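PDB 1VBK: THUMP domain-containing protein from Pyrococcus horikoshii, which is of unknown function but, as a ThiI-like protein with a THUMP domain, probably binds RNA and ATP. Local coordinates for residues Ile25-Ile30 / Gly49-Lys54; Arg106-Val111 / Glu142-Asn147; Gly262-Asp267 / Tyr288-Leu293. All blocks are in the same frame, centred on the assembly; numbering follows the deposited sequence.

Contact 1 (Ile25-Ile30 / Gly49-Lys54); sequences ILMNNI and GRIIVK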
loop_
_atom_site.group_PDB
_atom_site.type_symbol
_atom_site.label_atom_id
_atom_site.label_comp_id
_atom_site.label_asym_id
_atom_site.label_seq_id
_atom_site.Cartn_x
_atom_site.Cartn_y
_atom_site.Cartn_z
ATOM N N ILE A 25 -14.732 8.185 4.143
ATOM C CA ILE A 25 -13.666 7.864 5.088
ATOM C C ILE A 25 -13.757 8.785 6.310
ATOM O O ILE A 25 -13.575 8.348 7.450
ATOM C CB ILE A 25 -12.284 7.998 4.402
ATOM C CG1 ILE A 25 -12.152 6.942 3.297
ATOM C CG2 ILE A 25 -11.173 7.832 5.418
ATOM C CD1 ILE A 25 -10.884 7.074 2.449
ATOM N N LEU A 26 -14.062 10.057 6.073
ATOM C CA LEU A 26 -14.197 11.005 7.180
ATOM C C LEU A 26 -15.396 10.643 8.065
ATOM O O LEU A 26 -15.306 10.708 9.292
ATOM C CB LEU A 26 -14.340 12.434 6.648
ATOM C CG LEU A 26 -14.560 13.555 7.675
ATOM C CD1 LEU A 26 -13.499 13.496 8.769
ATOM C CD2 LEU A 26 -14.514 14.902 6.956
ATOM N N MET A 27 -16.515 10.254 7.457
ATOM C CA MET A 27 -17.683 9.877 8.253
ATOM C C MET A 27 -17.377 8.624 9.059
ATOM O O MET A 27 -17.870 8.462 10.174
ATOM C CB MET A 27 -18.909 9.630 7.365
ATOM C CG MET A 27 -19.486 10.895 6.764
ATOM S SD MET A 27 -21.092 10.631 6.013
ATOM C CE MET A 27 -20.583 9.998 4.396
ATOM N N ASN A 28 -16.570 7.737 8.483
ATOM C CA ASN A 28 -16.180 6.500 9.160
ATOM C C ASN A 28 -15.404 6.840 10.428
ATOM O O ASN A 28 -15.668 6.297 11.497
ATOM C CB ASN A 28 -15.293 5.647 8.252
ATOM C CG ASN A 28 -14.726 4.435 8.970
ATOM O OD1 ASN A 28 -15.420 3.441 9.172
ATOM N ND2 ASN A 28 -13.467 4.522 9.376
ATOM N N ASN A 29 -14.441 7.746 10.297
ATOM C CA ASN A 29 -13.621 8.157 11.424
ATOM C C ASN A 29 -14.438 8.901 12.482
ATOM O O ASN A 29 -14.179 8.776 13.678
ATOM C CB ASN A 29 -12.457 9.017 10.924
ATOM C CG ASN A 29 -11.583 8.277 9.918
ATOM O OD1 ASN A 29 -11.655 7.047 9.810
ATOM N ND2 ASN A 29 -10.749 9.015 9.185
ATOM N N ILE A 30 -15.433 9.662 12.037
ATOM C CA ILE A 30 -16.296 10.403 12.951
ATOM C C ILE A 30 -17.131 9.406 13.760
ATOM O O ILE A 30 -17.302 9.562 14.970
ATOM C CB ILE A 30 -17.212 11.376 12.162
ATOM C CG1 ILE A 30 -16.366 12.555 11.652
ATOM C CG2 ILE A 30 -18.375 11.854 13.040
ATOM C CD1 ILE A 30 -17.089 13.490 10.708
ATOM N N GLY A 49 -21.397 19.076 0.447
ATOM C CA GLY A 49 -20.120 19.515 0.986
ATOM C C GLY A 49 -20.015 19.660 2.487
ATOM O O GLY A 49 -19.000 20.133 2.994
ATOM N N ARG A 50 -21.060 19.252 3.197
ATOM C CA ARG A 50 -21.089 19.325 4.652
ATOM C C ARG A 50 -21.438 17.964 5.234
ATOM O O ARG A 50 -22.098 17.153 4.590
ATOM C CB ARG A 50 -22.168 20.313 5.116
ATOM C CG ARG A 50 -21.867 21.780 4.894
ATOM C CD ARG A 50 -20.918 22.288 5.960
ATOM N NE ARG A 50 -20.902 23.747 6.040
ATOM C CZ ARG A 50 -20.262 24.544 5.193
ATOM N NH1 ARG A 50 -19.571 24.034 4.184
ATOM N NH2 ARG A 50 -20.304 25.859 5.365
ATOM N N ILE A 51 -20.986 17.719 6.455
ATOM C CA ILE A 51 -21.334 16.493 7.149
ATOM C C ILE A 51 -22.173 16.958 8.331
ATOM O O ILE A 51 -21.820 17.918 9.029
ATOM C CB ILE A 51 -20.097 15.724 7.641
ATOM C CG1 ILE A 51 -19.492 14.941 6.475
ATOM C CG2 ILE A 51 -20.488 14.759 8.771
ATOM C CD1 ILE A 51 -18.161 14.272 6.797
ATOM N N ILE A 52 -23.306 16.304 8.527
ATOM C CA ILE A 52 -24.193 16.645 9.615
ATOM C C ILE A 52 -24.287 15.448 10.542
ATOM O O ILE A 52 -24.513 14.321 10.091
ATOM C CB ILE A 52 -25.624 16.978 9.105
ATOM C CG1 ILE A 52 -25.597 18.208 8.187
ATOM C CG2 ILE A 52 -26.564 17.208 10.296
ATOM C CD1 ILE A 52 -25.201 19.514 8.874
ATOM N N VAL A 53 -24.092 15.697 11.833
ATOM C CA VAL A 53 -24.207 14.653 12.837
ATOM C C VAL A 53 -25.457 14.989 13.642
ATOM O O VAL A 53 -25.471 15.979 14.364
ATOM C CB VAL A 53 -23.002 14.643 13.811
ATOM C CG1 VAL A 53 -23.200 13.567 14.870
ATOM C CG2 VAL A 53 -21.719 14.403 13.051
ATOM N N LYS A 54 -26.520 14.203 13.494
ATOM C CA LYS A 54 -27.730 14.456 14.270
ATOM C C LYS A 54 -27.509 13.821 15.635
ATOM O O LYS A 54 -27.317 12.605 15.730
ATOM C CB LYS A 54 -28.964 13.833 13.605
ATOM C CG LYS A 54 -29.536 14.619 12.435
ATOM C CD LYS A 54 -30.775 13.911 11.890
ATOM C CE LYS A 54 -31.426 14.682 10.759
ATOM N NZ LYS A 54 -32.524 13.893 10.126
#
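Ile-51 is the first residue of strand 50-54 to reach helix 19-36, and it meets Leu-26, Met-27 and Ile-30 there, showing how one branched side chain can fill the gap between a helix and a sheet. Its CG1 is anti to the carbonyl carbon (chi1 -80°), and the extended second torsion carries CD1 on into the cleft between Leu-26 and Met-27. CD1 lies 3.7 Å from Leu-26 CD2 and 3.6 Å from Met-27 CG. Met-27 touches with its CG, not with its sulfur; the chain bends at chi3, and the side chain also packs on Ile-44 and Ser-46 of strand 43-47. Ile-30 CD1 meets both ends of Ile-51, lying 4.1 Å from its CG2 and as far from its CD1, the two side chains reaching toward each other tip to tip. Two residues on, Val-53 again faces the helix, its CG2 4.2 Å from Ile-30 CG2. Ile-30 therefore straddles two strand positions, giving its long branch to Ile-51 and its short one to Val-53. The chemistry is apolar throughout. The local axes approach to 10.4 Å at 26°, the helix running nearly along the strand. Leu-26 also covers Tyr-8 and Ile-71 on strands 3-8 and 71-81, so the helix spans several strands. This is the layered alpha/beta packing of a ferredoxin-like domain, with a helix laid over one face of an antiparallel sheet.

Contact 2 (Arg106-Val111 / Glu142-Asn147); sequences RPKFRV and EVDLKN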
loop_
_atom_site.group_PDB
_atom_site.type_symbol
_atom_site.label_atom_id
_atom_site.label_comp_id
_atom_site.label_asym_id
_atom_site.label_seq_id
_atom_site.Cartn_x
_atom_site.Cartn_y
_atom_site.Cartn_z
ATOM N N ARG A 106 -24.014 45.692 25.971
ATOM C CA ARG A 106 -24.209 45.908 24.544
ATOM C C ARG A 106 -23.145 45.191 23.719
ATOM O O ARG A 106 -22.187 45.803 23.239
ATOM C CB ARG A 106 -24.178 47.419 24.277
ATOM C CG ARG A 106 -24.505 47.873 22.862
ATOM C CD ARG A 106 -24.152 49.360 22.751
ATOM N NE ARG A 106 -24.200 49.886 21.390
ATOM C CZ ARG A 106 -25.310 50.285 20.776
ATOM N NH1 ARG A 106 -26.479 50.214 21.402
ATOM N NH2 ARG A 106 -25.246 50.765 19.543
ATOM N N PRO A 107 -23.301 43.870 23.545
ATOM C CA PRO A 107 -22.342 43.078 22.772
ATOM C C PRO A 107 -22.313 43.448 21.288
ATOM O O PRO A 107 -23.318 43.894 20.724
ATOM C CB PRO A 107 -22.822 41.642 22.998
ATOM C CG PRO A 107 -24.323 41.809 23.158
ATOM C CD PRO A 107 -24.397 43.026 24.061
ATOM N N LYS A 108 -21.149 43.282 20.670
ATOM C CA LYS A 108 -20.996 43.548 19.242
ATOM C C LYS A 108 -21.259 42.213 18.543
ATOM O O LYS A 108 -20.831 41.165 19.037
ATOM C CB LYS A 108 -19.574 44.023 18.934
ATOM C CG LYS A 108 -19.269 45.451 19.388
ATOM C CD LYS A 108 -17.783 45.738 19.245
ATOM C CE LYS A 108 -17.454 47.202 19.493
ATOM N NZ LYS A 108 -17.920 48.067 18.377
ATOM N N PHE A 109 -21.950 42.245 17.407
ATOM C CA PHE A 109 -22.256 41.009 16.689
ATOM C C PHE A 109 -22.360 41.170 15.177
ATOM O O PHE A 109 -22.358 42.283 14.648
ATOM C CB PHE A 109 -23.588 40.426 17.186
ATOM C CG PHE A 109 -24.814 41.045 16.539
ATOM C CD1 PHE A 109 -25.211 42.344 16.850
ATOM C CD2 PHE A 109 -25.574 40.320 15.621
ATOM C CE1 PHE A 109 -26.348 42.911 16.256
ATOM C CE2 PHE A 109 -26.711 40.876 15.023
ATOM C CZ PHE A 109 -27.100 42.172 15.339
ATOM N N ARG A 110 -22.447 40.031 14.494
ATOM C CA ARG A 110 -22.635 40.008 13.054
ATOM C C ARG A 110 -23.397 38.733 12.746
ATOM O O ARG A 110 -23.472 37.831 13.579
ATOM C CB ARG A 110 -21.301 40.001 12.299
ATOM C CG ARG A 110 -20.515 38.697 12.363
ATOM C CD ARG A 110 -19.606 38.589 11.133
ATOM N NE ARG A 110 -20.411 38.360 9.939
ATOM C CZ ARG A 110 -20.149 38.863 8.737
ATOM N NH1 ARG A 110 -19.086 39.637 8.548
ATOM N NH2 ARG A 110 -20.965 38.599 7.722
ATOM N N VAL A 111 -23.989 38.674 11.565
ATOM C CA VAL A 111 -24.713 37.489 11.142
ATOM C C VAL A 111 -23.987 37.013 9.895
ATOM O O VAL A 111 -23.600 37.819 9.042
ATOM C CB VAL A 111 -26.197 37.792 10.797
ATOM C CG1 VAL A 111 -26.904 36.507 10.359
ATOM C CG2 VAL A 111 -26.914 38.378 12.017
ATOM N N GLU A 142 -24.942 45.864 18.978
ATOM C CA GLU A 142 -24.413 46.681 17.900
ATOM C C GLU A 142 -23.714 45.827 16.860
ATOM O O GLU A 142 -22.965 44.918 17.197
ATOM C CB GLU A 142 -23.439 47.679 18.520
ATOM C CG GLU A 142 -22.575 48.467 17.588
ATOM C CD GLU A 142 -21.562 49.277 18.370
ATOM O OE1 GLU A 142 -21.990 50.076 19.231
ATOM O OE2 GLU A 142 -20.346 49.109 18.141
ATOM N N VAL A 143 -23.960 46.126 15.590
ATOM C CA VAL A 143 -23.334 45.381 14.512
ATOM C C VAL A 143 -21.884 45.816 14.337
ATOM O O VAL A 143 -21.582 47.006 14.309
ATOM C CB VAL A 143 -24.075 45.598 13.166
ATOM C CG1 VAL A 143 -23.294 44.945 12.025
ATOM C CG2 VAL A 143 -25.481 45.014 13.242
ATOM N N ASP A 144 -20.987 44.842 14.243
ATOM C CA ASP A 144 -19.570 45.112 14.017
ATOM C C ASP A 144 -19.044 43.903 13.261
ATOM O O ASP A 144 -18.947 42.811 13.814
ATOM C CB ASP A 144 -18.813 45.281 15.334
ATOM C CG ASP A 144 -17.421 45.870 15.130
ATOM O OD1 ASP A 144 -16.681 45.366 14.257
ATOM O OD2 ASP A 144 -17.064 46.831 15.841
ATOM N N LEU A 145 -18.722 44.101 11.988
ATOM C CA LEU A 145 -18.239 43.019 11.134
ATOM C C LEU A 145 -16.781 42.628 11.367
ATOM O O LEU A 145 -16.366 41.534 10.994
ATOM C CB LEU A 145 -18.433 43.403 9.662
ATOM C CG LEU A 145 -19.826 43.909 9.271
ATOM C CD1 LEU A 145 -19.817 44.334 7.814
ATOM C CD2 LEU A 145 -20.870 42.824 9.515
ATOM N N LYS A 146 -16.004 43.514 11.979
ATOM C CA LYS A 146 -14.592 43.227 12.228
ATOM C C LYS A 146 -14.348 42.603 13.599
ATOM O O LYS A 146 -13.764 41.520 13.705
ATOM C CB LYS A 146 -13.767 44.509 12.073
ATOM C CG LYS A 146 -14.297 45.689 12.865
ATOM C CD LYS A 146 -13.662 46.996 12.414
ATOM C CE LYS A 146 -14.407 48.193 12.987
ATOM N NZ LYS A 146 -13.903 49.481 12.428
ATOM N N ASN A 147 -14.787 43.284 14.649
ATOM C CA ASN A 147 -14.615 42.769 15.998
ATOM C C ASN A 147 -15.989 42.547 16.604
ATOM O O ASN A 147 -16.750 43.492 16.811
ATOM C CB ASN A 147 -13.811 43.755 16.849
ATOM C CG ASN A 147 -12.496 44.141 16.201
ATOM O OD1 ASN A 147 -12.392 45.181 15.547
ATOM N ND2 ASN A 147 -11.489 43.294 16.362
HETATM O O HOH W 1 -16.442 39.627 9.436
#
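Lys-108 NZ is gripped by two carboxylates, Glu-142 OE2 at 2.7 Å and Asp-144 OD2 at 2.9 Å, and so ties together the two parallel strands of a beta-alpha-beta unit in the THUMP region, whose helix 124-138 links them. Glu-142 OE2 is met nearly along its C-O axis, whereas Asp-144 OD2 offers its anti lone pair. The lysine chain runs extended beside Glu-142 and then kinks at its last torsion (chi4 -72°), which brings NZ between the two acids. An alanine in place of Lys-108 is likely to leave these two carboxylates close together without the positive charge that bridges them. Glu-142 uses its other oxygen for Arg-106: OE1 sits at the guanidinium edge, in its plane, 3.1 Å from NE, and the carboxylate is turned 66° against that plane. Beneath this network the backbones pair. Glu-142 N donates to Pro-107 O, Phe-109 N donates to Glu-142 O, and Phe-109 O receives Asp-144 N at 2.9 Å. The Phe-109 ring, on the face that packs against Ile-135 and Leu-136 of the helix, approaches Val-143 obliquely, with CE1 3.8 Å from CG2. At the far end the Arg-110 chain bends at its third torsion, NH2 donates to the carbonyl of the next residue, Val-111 O, at 3.0 Å, and Leu-145 CD2 lies over one guanidinium face, 3.8 Å from NH1.

Contact 3 (Gly262-Asp267 / Tyr288-Leu293); sequences GLRPND and YPLIAL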
loop_
_atom_site.group_PDB
_atom_site.type_symbol
_atom_site.label_atom_id
_atom_site.label_comp_id
_atom_site.label_asym_id
_atom_site.label_seq_id
_atom_site.Cartn_x
_atom_site.Cartn_y
_atom_site.Cartn_z
ATOM N N GLY A 262 11.297 9.312 13.846
ATOM C CA GLY A 262 11.388 10.626 14.463
ATOM C C GLY A 262 12.730 11.320 14.339
ATOM O O GLY A 262 13.040 12.221 15.119
ATOM N N LEU A 263 13.514 10.916 13.346
ATOM C CA LEU A 263 14.839 11.475 13.107
ATOM C C LEU A 263 14.847 12.993 12.904
ATOM O O LEU A 263 13.986 13.549 12.218
ATOM C CB LEU A 263 15.460 10.789 11.885
ATOM C CG LEU A 263 16.944 11.016 11.592
ATOM C CD1 LEU A 263 17.782 10.448 12.725
ATOM C CD2 LEU A 263 17.308 10.340 10.282
ATOM N N ARG A 264 15.832 13.654 13.508
ATOM C CA ARG A 264 15.989 15.103 13.393
ATOM C C ARG A 264 17.346 15.418 12.772
ATOM O O ARG A 264 18.288 14.637 12.893
ATOM C CB ARG A 264 15.925 15.770 14.768
ATOM C CG ARG A 264 14.610 15.629 15.501
ATOM C CD ARG A 264 14.713 16.304 16.856
ATOM N NE ARG A 264 15.800 15.738 17.652
ATOM C CZ ARG A 264 16.259 16.276 18.778
ATOM N NH1 ARG A 264 15.728 17.398 19.242
ATOM N NH2 ARG A 264 17.245 15.688 19.443
ATOM N N PRO A 265 17.466 16.581 12.110
ATOM C CA PRO A 265 18.727 16.979 11.478
ATOM C C PRO A 265 19.883 16.886 12.473
ATOM O O PRO A 265 21.018 16.589 12.104
ATOM C CB PRO A 265 18.455 18.419 11.048
ATOM C CG PRO A 265 16.981 18.416 10.775
ATOM C CD PRO A 265 16.442 17.628 11.945
ATOM N N ASN A 266 19.566 17.129 13.740
ATOM C CA ASN A 266 20.538 17.097 14.826
ATOM C C ASN A 266 21.106 15.705 15.102
ATOM O O ASN A 266 22.128 15.575 15.776
ATOM C CB ASN A 266 19.881 17.661 16.097
ATOM C CG ASN A 266 20.609 17.262 17.369
ATOM O OD1 ASN A 266 20.037 16.635 18.264
ATOM N ND2 ASN A 266 21.887 17.621 17.453
ATOM N N ASP A 267 20.457 14.672 14.573
ATOM C CA ASP A 267 20.907 13.297 14.795
ATOM C C ASP A 267 21.728 12.740 13.633
ATOM O O ASP A 267 22.228 11.617 13.701
ATOM C CB ASP A 267 19.705 12.370 15.011
ATOM C CG ASP A 267 18.660 12.962 15.934
ATOM O OD1 ASP A 267 19.021 13.390 17.052
ATOM O OD2 ASP A 267 17.471 12.987 15.541
ATOM N N TYR A 288 10.705 11.238 7.242
ATOM C CA TYR A 288 11.202 11.935 8.421
ATOM C C TYR A 288 10.495 13.284 8.535
ATOM O O TYR A 288 11.028 14.315 8.122
ATOM C CB TYR A 288 12.705 12.159 8.281
ATOM C CG TYR A 288 13.474 10.929 7.858
ATOM C CD1 TYR A 288 13.771 9.917 8.771
ATOM C CD2 TYR A 288 13.912 10.779 6.543
ATOM C CE1 TYR A 288 14.492 8.786 8.386
ATOM C CE2 TYR A 288 14.632 9.652 6.146
ATOM C CZ TYR A 288 14.917 8.663 7.075
ATOM O OH TYR A 288 15.622 7.548 6.691
ATOM N N PRO A 289 9.285 13.294 9.108
ATOM C CA PRO A 289 8.498 14.519 9.272
ATOM C C PRO A 289 9.231 15.685 9.935
ATOM O O PRO A 289 9.089 16.833 9.514
ATOM C CB PRO A 289 7.306 14.054 10.106
ATOM C CG PRO A 289 7.154 12.626 9.715
ATOM C CD PRO A 289 8.583 12.143 9.701
ATOM N N LEU A 290 10.013 15.389 10.968
ATOM C CA LEU A 290 10.730 16.430 11.697
ATOM C C LEU A 290 11.862 17.069 10.902
ATOM O O LEU A 290 12.412 18.094 11.307
ATOM C CB LEU A 290 11.258 15.869 13.021
ATOM C CG LEU A 290 10.180 15.239 13.917
ATOM C CD1 LEU A 290 10.799 14.750 15.216
ATOM C CD2 LEU A 290 9.088 16.257 14.200
ATOM N N ILE A 291 12.205 16.467 9.768
ATOM C CA ILE A 291 13.257 16.998 8.912
ATOM C C ILE A 291 12.651 17.604 7.647
ATOM O O ILE A 291 13.077 18.668 7.194
ATOM C CB ILE A 291 14.265 15.896 8.497
ATOM C CG1 ILE A 291 15.024 15.389 9.726
ATOM C CG2 ILE A 291 15.238 16.437 7.456
ATOM C CD1 ILE A 291 16.003 14.261 9.426
ATOM N N ALA A 292 11.646 16.929 7.093
ATOM C CA ALA A 292 10.998 17.376 5.862
ATOM C C ALA A 292 9.991 18.515 6.012
ATOM O O ALA A 292 9.844 19.333 5.104
ATOM C CB ALA A 292 10.330 16.191 5.172
ATOM N N LEU A 293 9.292 18.569 7.141
ATOM C CA LEU A 293 8.297 19.622 7.347
ATOM C C LEU A 293 8.921 20.912 7.898
ATOM O O LEU A 293 9.884 20.870 8.666
ATOM C CB LEU A 293 7.186 19.118 8.276
ATOM C CG LEU A 293 6.472 17.836 7.810
ATOM C CD1 LEU A 293 5.358 17.475 8.782
ATOM C CD2 LEU A 293 5.906 18.032 6.412
HETATM O O HOH W 2 11.438 12.955 11.494
#
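Leu-263 packs alongside Tyr-288, and tracing its side chain outward illustrates how a loop can be moulded onto a short helix. CB lies 3.6 Å from Tyr-288 CD1. The next atom, CG, is swung anti to the backbone N (chi1 -169°) and meets CD1 of Ile-291 at 4.0 Å. At the tip CD2 returns to the tyrosine, 3.7 Å from CE1, so the leucine and the ring run side by side and point the same way. Further out, the Tyr-288 hydroxyl is hydrogen-bonded to Asp-278, which holds the far end of the ring.

The Leu-263 carbonyl oxygen also faces the helix. A water donates to it at 2.7 Å and accepts from Leu-290 N, thereby joining the loop to an amide of the first helical turn. Ile-291 CG1 comes close to the same oxygen and also presses on the Pro-265 ring, its distance of 3.5 Å from Pro-265 CD being tighter than usual for two carbons. Leu-290 reaches the other way: its CD1 lies 3.4 Å from Gly-262 O and also touches Arg-264 CG. The loop is stiffened from within, because Asp-267 OD2 accepts from Arg-264 N at 2.7 Å while Asp-267 N donates back to Arg-264 O.

Both segments follow strands of the five-stranded parallel sheet, the loop after strand 258-260 and helix 289-292 after its edge neighbour, strand 286-287. The sheet's 3-2-1-4-5 order is consistent with the Rossmann-like HUP fold of the ThiI family. Helix 273-281 packs on Leu-263 and Tyr-288 through Ile-275, while Leu-190 of helix 189-200 touches both Arg-264 and Leu-290, so the contact sits between these two helices just beyond the ends of adjacent parallel strands.

Taken together, the three contacts show chemistry following place in the fold. Contact 1 is the most buried and lies nearest the centre of the chain, joining helix to sheet through apolar side chains alone. Contact 2, about 31 Å away between centres, reaches the same mixed sheet but pairs strand with strand through backbone bonds; it is only partly buried and adds a network of charged side chains to that pairing. Contact 3 belongs to the separate parallel sheet, about 45 Å from contact 2 between centres; it is partly buried and relies on loop-to-helix packing with one bridging water. None of them touches another, and they follow one another along the chain, each closing before the next begins.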